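Local coordinates for protein beta sliding clamp (Bartonella birtlesii LL-WM9, PDB 6PTR) that probably encircles DNA as a ring-shaped head-to-tail homodimer, tethering DNA polymerases and other proteins to it and making replication processive, at residues S143-L148 with K219-E224; L22-R27 with L242-F247; M107-G112 with F116-L121. One frame throughout, in Å; residues are numbered along the deposited sequence. Where two conformers were deposited one is given.

Contact 1 (S143-L148 with K219-E224)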
loop_
_atom_site.group_PDB
_atom_site.type_symbol
_atom_site.label_atom_id
_atom_site.label_comp_id
_atom_site.label_asym_id
_atom_site.label_seq_id
_atom_site.Cartn_x
_atom_site.Cartn_y
_atom_site.Cartn_z
ATOM N N SER C 143 -29.407 4.559 -1.867
ATOM C CA SER C 143 -28.863 4.126 -3.150
ATOM C C SER C 143 -28.898 5.259 -4.165
ATOM O O SER C 143 -27.949 5.436 -4.935
ATOM C CB SER C 143 -29.634 2.917 -3.663
ATOM O OG SER C 143 -30.998 3.251 -3.791
ATOM N N LYS C 144 -29.969 6.055 -4.168
ATOM C CA LYS C 144 -30.002 7.221 -5.047
ATOM C C LYS C 144 -28.931 8.235 -4.670
ATOM O O LYS C 144 -28.252 8.768 -5.552
ATOM C CB LYS C 144 -31.375 7.888 -5.026
ATOM C CG LYS C 144 -31.511 8.978 -6.079
ATOM C CD LYS C 144 -31.395 8.361 -7.470
ATOM C CE LYS C 144 -31.682 9.368 -8.565
ATOM N NZ LYS C 144 -32.090 8.697 -9.838
ATOM N N LEU C 145 -28.783 8.543 -3.376
ATOM C CA LEU C 145 -27.737 9.487 -2.971
ATOM C C LEU C 145 -26.359 8.980 -3.366
ATOM O O LEU C 145 -25.506 9.751 -3.829
ATOM C CB LEU C 145 -27.793 9.732 -1.460
ATOM C CG LEU C 145 -26.670 10.672 -0.982
ATOM C CD1 LEU C 145 -26.808 12.059 -1.607
ATOM C CD2 LEU C 145 -26.715 10.763 0.546
ATOM N N LYS C 146 -26.126 7.679 -3.214
ATOM C CA LYS C 146 -24.842 7.138 -3.638
ATOM C C LYS C 146 -24.622 7.353 -5.131
ATOM O O LYS C 146 -23.508 7.670 -5.560
ATOM C CB LYS C 146 -24.769 5.654 -3.314
ATOM C CG LYS C 146 -23.435 5.035 -3.680
ATOM C CD LYS C 146 -23.430 3.553 -3.347
ATOM C CE LYS C 146 -22.055 2.917 -3.563
ATOM N NZ LYS C 146 -21.613 2.948 -4.974
ATOM N N HIS C 147 -25.670 7.143 -5.932
ATOM C CA HIS C 147 -25.564 7.359 -7.370
ATOM C C HIS C 147 -25.180 8.801 -7.671
ATOM O O HIS C 147 -24.289 9.057 -8.486
ATOM C CB HIS C 147 -26.882 6.994 -8.041
ATOM C CG HIS C 147 -26.946 7.364 -9.491
ATOM N ND1 HIS C 147 -26.188 6.734 -10.454
ATOM C CD2 HIS C 147 -27.677 8.305 -10.139
ATOM C CE1 HIS C 147 -26.450 7.269 -11.633
ATOM N NE2 HIS C 147 -27.352 8.222 -11.471
ATOM N N LEU C 148 -25.846 9.763 -7.021
ATOM C CA LEU C 148 -25.532 11.170 -7.277
ATOM C C LEU C 148 -24.084 11.480 -6.934
ATOM O O LEU C 148 -23.387 12.168 -7.692
ATOM C CB LEU C 148 -26.473 12.071 -6.481
ATOM C CG LEU C 148 -27.965 11.860 -6.722
ATOM C CD1 LEU C 148 -28.775 12.587 -5.669
ATOM C CD2 LEU C 148 -28.333 12.344 -8.117
ATOM N N LYS C 219 -17.744 6.821 1.844
ATOM C CA LYS C 219 -17.222 5.603 2.463
ATOM C C LYS C 219 -18.334 4.817 3.158
ATOM O O LYS C 219 -18.360 3.582 3.106
ATOM C CB LYS C 219 -16.115 5.934 3.463
ATOM C CG LYS C 219 -14.816 6.418 2.828
ATOM C CD LYS C 219 -13.888 6.969 3.901
ATOM C CE LYS C 219 -12.610 7.550 3.319
ATOM N NZ LYS C 219 -11.760 8.137 4.397
ATOM N N LEU C 220 -19.255 5.515 3.822
ATOM C CA LEU C 220 -20.376 4.810 4.432
ATOM C C LEU C 220 -21.296 4.225 3.368
ATOM O O LEU C 220 -21.692 3.058 3.451
ATOM C CB LEU C 220 -21.146 5.757 5.353
ATOM C CG LEU C 220 -22.412 5.119 5.930
ATOM C CD1 LEU C 220 -22.066 3.926 6.854
ATOM C CD2 LEU C 220 -23.248 6.144 6.668
ATOM N N LEU C 221 -21.632 5.026 2.350
ATOM C CA LEU C 221 -22.537 4.569 1.303
ATOM C C LEU C 221 -21.966 3.394 0.512
ATOM O O LEU C 221 -22.733 2.575 -0.004
ATOM C CB LEU C 221 -22.876 5.734 0.374
ATOM C CG LEU C 221 -23.775 6.779 1.045
ATOM C CD1 LEU C 221 -23.937 7.995 0.162
ATOM C CD2 LEU C 221 -25.130 6.171 1.338
ATOM N N SER C 222 -20.632 3.294 0.402
ATOM C CA SER C 222 -20.018 2.177 -0.312
ATOM C C SER C 222 -20.392 0.834 0.296
ATOM O O SER C 222 -20.263 -0.202 -0.372
ATOM C CB SER C 222 -18.494 2.331 -0.318
ATOM O OG SER C 222 -17.977 2.211 0.998
ATOM N N GLU C 223 -20.843 0.821 1.540
ATOM C CA GLU C 223 -21.254 -0.432 2.161
ATOM C C GLU C 223 -22.647 -0.885 1.723
ATOM O O GLU C 223 -23.119 -1.926 2.204
ATOM C CB GLU C 223 -21.207 -0.297 3.678
ATOM C CG GLU C 223 -19.915 0.271 4.216
ATOM C CD GLU C 223 -19.956 0.438 5.739
ATOM O OE1 GLU C 223 -20.928 -0.039 6.371
ATOM O OE2 GLU C 223 -19.022 1.046 6.304
ATOM N N GLU C 224 -23.302 -0.135 0.831
ATOM C CA GLU C 224 -24.638 -0.440 0.328
ATOM C C GLU C 224 -25.665 -0.378 1.457
ATOM O O GLU C 224 -26.122 -1.414 1.945
ATOM C CB GLU C 224 -24.659 -1.807 -0.363
#
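Lys146 and Leu221, whose side chains slide past each other in opposite directions, are the two residues with the most area buried between 143-148 and 219-224. Their CA atoms, 6.0 Å apart, mark the closest approach of the two backbones. The lysine CB lies 4.1 Å from CB of Leu221, so the two side chains already meet at their CB atoms. With CG anti to the backbone N (chi1 -178°) and the next two torsions also extended, the aliphatic chain of Lys146 reaches along the backbone of Leu221 and Ser222, where CD comes 3.6 Å from Leu221 O and CE 3.9 Å from Ser222 CA. A bend at the last torsion, chi4 -64°, directs the ammonium group away from this course; NZ forms a salt bridge with Asp150, one turn further along its own helix.

Leu145 meets Leu221 differently, crossing it at about a right angle, with CD2 of Leu145 3.9 Å from CD1 of Leu221. Both leucines are buried, Leu145 also touching Phe240 and Leu221 touching Leu242 on strand 237-242. A type I turn spans Leu221 to Glu224. Helices 142-152 and 211-221 thus pack side by side against the sheet that includes strand 237-242, the paired-helix and sheet layout of a sliding-clamp domain, here the central one.

Contact 2 (L22-R27 with L242-F247)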
loop_
_atom_site.group_PDB
_atom_site.type_symbol
_atom_site.label_atom_id
_atom_site.label_comp_id
_atom_site.label_asym_id
_atom_site.label_seq_id
_atom_site.Cartn_x
_atom_site.Cartn_y
_atom_site.Cartn_z
ATOM N N LEU C 22 -16.988 1.999 15.683
ATOM C CA LEU C 22 -15.778 2.805 15.782
ATOM C C LEU C 22 -15.173 3.058 14.408
ATOM O O LEU C 22 -14.658 4.147 14.146
ATOM C CB LEU C 22 -14.755 2.111 16.684
ATOM C CG LEU C 22 -13.528 2.894 17.135
ATOM C CD1 LEU C 22 -13.920 4.203 17.817
ATOM C CD2 LEU C 22 -12.688 2.024 18.063
ATOM N N GLY C 23 -15.210 2.059 13.523
ATOM C CA GLY C 23 -14.672 2.253 12.195
ATOM C C GLY C 23 -15.389 3.352 11.441
ATOM O O GLY C 23 -14.777 4.063 10.639
ATOM N N ARG C 24 -16.681 3.529 11.718
ATOM C CA ARG C 24 -17.452 4.550 11.026
ATOM C C ARG C 24 -17.123 5.955 11.509
ATOM O O ARG C 24 -17.322 6.914 10.756
ATOM C CB ARG C 24 -18.946 4.264 11.177
ATOM C CG ARG C 24 -19.420 3.088 10.301
ATOM C CD ARG C 24 -20.880 2.708 10.556
ATOM N NE ARG C 24 -21.407 1.728 9.613
ATOM C CZ ARG C 24 -22.645 1.246 9.655
ATOM N NH1 ARG C 24 -23.481 1.644 10.605
ATOM N NH2 ARG C 24 -23.050 0.369 8.746
ATOM N N VAL C 25 -16.633 6.121 12.742
ATOM C CA VAL C 25 -16.480 7.480 13.261
ATOM C C VAL C 25 -15.022 7.922 13.271
ATOM O O VAL C 25 -14.720 9.098 13.036
ATOM C CB VAL C 25 -17.093 7.624 14.668
ATOM C CG1 VAL C 25 -18.528 7.136 14.660
ATOM C CG2 VAL C 25 -16.286 6.870 15.674
ATOM N N HIS C 26 -14.106 6.980 13.492
ATOM C CA HIS C 26 -12.728 7.354 13.790
ATOM C C HIS C 26 -12.038 8.027 12.612
ATOM O O HIS C 26 -11.144 8.852 12.824
ATOM C CB HIS C 26 -11.930 6.122 14.260
ATOM C CG HIS C 26 -11.330 5.313 13.156
ATOM N ND1 HIS C 26 -12.063 4.441 12.378
ATOM C CD2 HIS C 26 -10.051 5.218 12.718
ATOM C CE1 HIS C 26 -11.268 3.864 11.495
ATOM N NE2 HIS C 26 -10.043 4.321 11.676
ATOM N N ARG C 27 -12.421 7.702 11.374
ATOM C CA ARG C 27 -11.687 8.250 10.239
ATOM C C ARG C 27 -11.907 9.749 10.044
ATOM O O ARG C 27 -11.214 10.355 9.219
ATOM C CB ARG C 27 -12.039 7.493 8.947
ATOM C CG ARG C 27 -13.327 6.667 8.959
ATOM C CD ARG C 27 -13.478 5.871 7.639
ATOM N NE ARG C 27 -14.872 5.573 7.301
ATOM C CZ ARG C 27 -15.401 4.352 7.247
ATOM N NH1 ARG C 27 -14.652 3.285 7.503
ATOM N NH2 ARG C 27 -16.682 4.195 6.927
ATOM N N LEU C 242 -28.660 8.578 8.390
ATOM C CA LEU C 242 -29.006 7.329 7.730
ATOM C C LEU C 242 -28.592 6.199 8.653
ATOM O O LEU C 242 -27.518 6.254 9.254
ATOM C CB LEU C 242 -28.333 7.206 6.353
ATOM C CG LEU C 242 -26.817 7.250 6.176
ATOM C CD1 LEU C 242 -26.482 6.764 4.770
ATOM C CD2 LEU C 242 -26.230 8.654 6.387
ATOM N N GLY C 243 -29.452 5.193 8.781
ATOM C CA GLY C 243 -29.182 4.129 9.733
ATOM C C GLY C 243 -29.036 4.691 11.134
ATOM O O GLY C 243 -29.854 5.491 11.604
ATOM N N SER C 244 -27.972 4.282 11.820
ATOM C CA SER C 244 -27.650 4.812 13.136
ATOM C C SER C 244 -26.551 5.870 13.076
ATOM O O SER C 244 -25.966 6.208 14.112
ATOM C CB SER C 244 -27.225 3.677 14.057
ATOM O OG SER C 244 -26.148 3.002 13.432
ATOM N N VAL C 245 -26.280 6.412 11.894
ATOM C CA VAL C 245 -25.178 7.339 11.679
ATOM C C VAL C 245 -25.748 8.705 11.344
ATOM O O VAL C 245 -26.728 8.815 10.594
ATOM C CB VAL C 245 -24.243 6.836 10.551
ATOM C CG1 VAL C 245 -23.107 7.825 10.296
ATOM C CG2 VAL C 245 -23.710 5.464 10.902
ATOM N N VAL C 246 -25.143 9.749 11.904
ATOM C CA VAL C 246 -25.481 11.117 11.525
ATOM C C VAL C 246 -24.196 11.853 11.171
ATOM O O VAL C 246 -23.263 11.879 11.978
ATOM C CB VAL C 246 -26.233 11.856 12.649
ATOM C CG1 VAL C 246 -26.535 13.294 12.206
ATOM C CG2 VAL C 246 -27.525 11.134 13.050
ATOM N N PHE C 247 -24.150 12.447 9.967
ATOM C CA PHE C 247 -23.075 13.338 9.505
ATOM C C PHE C 247 -23.570 14.776 9.526
ATOM O O PHE C 247 -24.572 15.076 8.875
ATOM C CB PHE C 247 -22.672 13.070 8.052
ATOM C CG PHE C 247 -21.980 11.773 7.810
ATOM C CD1 PHE C 247 -20.610 11.680 7.927
ATOM C CD2 PHE C 247 -22.695 10.662 7.390
ATOM C CE1 PHE C 247 -19.953 10.482 7.682
ATOM C CE2 PHE C 247 -22.045 9.459 7.133
ATOM C CZ PHE C 247 -20.674 9.368 7.282
#
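Arg24 reaches Val245 because its first torsion, chi1 -74°, sets CG anti to the carbonyl carbon and the next two keep the chain extended through NE, carrying the guanidinium group well beyond its helix. On the other side, chi1 of Val245 is 178°, which puts CG1 anti to the backbone N and CG2 anti to the carbonyl carbon; CG2 is the branch that meets the arginine. It lies 4.0 Å from Arg24 CD and 3.8 Å from Arg24 NH1, hence beside both the aliphatic part and the charged end of a chain that crosses it at a slant. The CA atoms of Arg24 and Val245 are 8.2 Å apart, so the contact depends on the length of the arginine side chain.

Ser244 OG stands at the edge of the guanidinium group, near its plane, but the 4.1 Å to Arg24 NH1 makes this an approach without a hydrogen bond. The charge is met instead by Glu223, which forms a salt bridge with NH2, and more weakly by Glu63, a long ion pair with NH1. Ser244 and Val245 are placed by a type II' turn from Leu242 to Val245, closed by paired backbone bonds: Leu242 N to Val245 O and Val245 N to Leu242 O, each 2.9 Å. Gly243 occupies the turn with positive phi.

Helix 15-26 of the N-terminal domain thus touches the start of strand 245-250 of the central domain. That strand continues the sheet beside strand 59-69, through backbone bonds of Ser244 with Ser64 and Val246 with Thr62, while Leu220 of helix 211-221 packs against both Arg24 and Phe247.

Contact 3 (M107-G112 with F116-L121)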
loop_
_atom_site.group_PDB
_atom_site.type_symbol
_atom_site.label_atom_id
_atom_site.label_comp_id
_atom_site.label_asym_id
_atom_site.label_seq_id
_atom_site.Cartn_x
_atom_site.Cartn_y
_atom_site.Cartn_z
ATOM N N MET C 107 -9.327 5.345 31.091
ATOM C CA MET C 107 -10.312 4.327 30.767
ATOM C C MET C 107 -9.636 2.968 30.732
ATOM O O MET C 107 -8.552 2.817 30.163
ATOM C CB MET C 107 -10.994 4.577 29.426
ATOM C CG MET C 107 -12.175 3.620 29.187
ATOM S SD MET C 107 -12.960 3.816 27.573
ATOM C CE MET C 107 -11.694 3.152 26.489
ATOM N N SER C 108 -10.277 1.995 31.357
ATOM C CA SER C 108 -9.842 0.610 31.305
ATOM C C SER C 108 -10.539 -0.110 30.162
ATOM O O SER C 108 -11.736 0.087 29.916
ATOM C CB SER C 108 -10.145 -0.075 32.643
ATOM O OG SER C 108 -10.050 -1.480 32.554
ATOM N N ILE C 109 -9.780 -0.948 29.456
ATOM C CA ILE C 109 -10.317 -1.820 28.425
ATOM C C ILE C 109 -9.909 -3.227 28.802
ATOM O O ILE C 109 -8.710 -3.512 28.898
ATOM C CB ILE C 109 -9.784 -1.469 27.035
ATOM C CG1 ILE C 109 -10.035 0.000 26.679
ATOM C CG2 ILE C 109 -10.393 -2.392 26.004
ATOM C CD1 ILE C 109 -9.263 0.423 25.473
ATOM N N VAL C 110 -10.884 -4.107 29.032
ATOM C CA VAL C 110 -10.585 -5.486 29.404
ATOM C C VAL C 110 -11.222 -6.425 28.391
ATOM O O VAL C 110 -12.424 -6.339 28.116
ATOM C CB VAL C 110 -11.072 -5.816 30.829
ATOM C CG1 VAL C 110 -10.887 -7.288 31.117
ATOM C CG2 VAL C 110 -10.303 -4.979 31.852
ATOM N N SER C 111 -10.423 -7.333 27.846
ATOM C CA SER C 111 -10.930 -8.364 26.952
ATOM C C SER C 111 -10.169 -9.636 27.292
ATOM O O SER C 111 -8.974 -9.739 26.996
ATOM C CB SER C 111 -10.739 -7.975 25.486
ATOM O OG SER C 111 -10.868 -9.108 24.641
ATOM N N GLY C 112 -10.845 -10.573 27.947
ATOM C CA GLY C 112 -10.162 -11.782 28.381
ATOM C C GLY C 112 -9.160 -11.408 29.445
ATOM O O GLY C 112 -9.469 -10.664 30.385
ATOM N N PHE C 116 -6.003 -2.919 29.053
ATOM C CA PHE C 116 -5.392 -1.629 28.740
ATOM C C PHE C 116 -5.890 -0.581 29.728
ATOM O O PHE C 116 -7.041 -0.627 30.161
ATOM C CB PHE C 116 -5.750 -1.164 27.318
ATOM C CG PHE C 116 -5.262 -2.082 26.225
ATOM C CD1 PHE C 116 -6.032 -3.158 25.807
ATOM C CD2 PHE C 116 -4.036 -1.853 25.612
ATOM C CE1 PHE C 116 -5.573 -4.025 24.799
ATOM C CE2 PHE C 116 -3.572 -2.705 24.615
ATOM C CZ PHE C 116 -4.350 -3.781 24.198
ATOM N N GLN C 117 -5.018 0.346 30.105
ATOM C CA GLN C 117 -5.410 1.554 30.830
ATOM C C GLN C 117 -4.980 2.721 29.955
ATOM O O GLN C 117 -3.779 2.915 29.737
ATOM C CB GLN C 117 -4.741 1.630 32.201
ATOM C CG GLN C 117 -5.289 0.677 33.225
ATOM C CD GLN C 117 -6.579 1.189 33.832
ATOM O OE1 GLN C 117 -6.836 2.393 33.840
ATOM N NE2 GLN C 117 -7.397 0.281 34.343
ATOM N N LEU C 118 -5.941 3.481 29.434
ATOM C CA LEU C 118 -5.629 4.520 28.453
ATOM C C LEU C 118 -5.836 5.902 29.060
ATOM O O LEU C 118 -6.856 6.157 29.702
ATOM C CB LEU C 118 -6.479 4.387 27.188
ATOM C CG LEU C 118 -6.332 3.141 26.320
ATOM C CD1 LEU C 118 -7.119 3.346 25.028
ATOM C CD2 LEU C 118 -4.864 2.846 26.030
ATOM N N GLN C 119 -4.866 6.782 28.845
ATOM C CA GLN C 119 -5.012 8.184 29.204
ATOM C C GLN C 119 -6.075 8.828 28.328
ATOM O O GLN C 119 -6.007 8.757 27.100
ATOM C CB GLN C 119 -3.678 8.911 29.040
ATOM C CG GLN C 119 -2.592 8.466 29.998
ATOM C CD GLN C 119 -1.216 8.974 29.588
ATOM O OE1 GLN C 119 -1.091 9.815 28.694
ATOM N NE2 GLN C 119 -0.179 8.464 30.237
ATOM N N CYS C 120 -7.041 9.483 28.966
ATOM C CA CYS C 120 -8.230 9.998 28.311
ATOM C C CYS C 120 -8.422 11.476 28.645
ATOM O O CYS C 120 -7.650 12.081 29.394
ATOM C CB CYS C 120 -9.459 9.205 28.747
ATOM S SG CYS C 120 -9.500 7.552 28.030
ATOM N N LEU C 121 -9.487 12.043 28.088
ATOM C CA LEU C 121 -9.891 13.401 28.383
ATOM C C LEU C 121 -11.397 13.403 28.623
ATOM O O LEU C 121 -12.129 12.639 27.982
ATOM C CB LEU C 121 -9.515 14.337 27.226
ATOM C CG LEU C 121 -8.011 14.535 27.013
ATOM C CD1 LEU C 121 -7.732 15.281 25.723
ATOM C CD2 LEU C 121 -7.400 15.277 28.198
#
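Met107 pairs with Leu118 and Ile109 with Phe116 in an antiparallel beta hairpin of strands 106-111 and 114-119, whose short segments run at 154° to each other. Both are hydrogen-bonded pairs: Met107 N gives to Leu118 O over 2.9 Å and Leu118 N returns to Met107 O over 2.8 Å, nearly straight at 171°, while Ile109 and Phe116 exchange a matching pair. Between them Ser108 and Gln117 form a non-hydrogen-bonded pair, CA atoms 4.6 Å apart, where Ser108 CA approaches Phe116 O at 3.3 Å as a CA-H...O contact.

Met107, Ile109, Phe116 and Leu118 share one face of the sheet. Ile109 CD1 reaches diagonally to Leu118 CD1, 3.7 Å away, and Leu81, Leu82 and Ile85 of helix 79-88 help to cover this face. Along its outer edge strand 114-119 pairs with a strand of the second subunit, carrying the sheet across the ring interface.

On the other face Gln117 folds back over Ser108. A bend at chi2, -80°, brings its amide to the serine; NE2 is hydrogen-bonded to His115 and sits 3.3 Å from Ser108 CB.

How the contacts relate
Contacts 1 and 2 belong to one neighbourhood, their centres 14 Å apart, and are directly joined by a salt bridge and by apolar packing between their segments. Both are partly buried; contact 1 joins two helices within the central domain, whereas contact 2 links a helix of the N-terminal domain to a strand of the central one. Contact 3 is a buried pairing of adjacent strands, about 22 Å from contact 1 and about 8 Å from contact 2 between nearest atoms. It is held by four backbone hydrogen bonds as well as apolar packing, whereas contacts 1 and 2 have no hydrogen bond between their segments and rely on what their side chains touch. Contact 3 alone is touched by the second subunit.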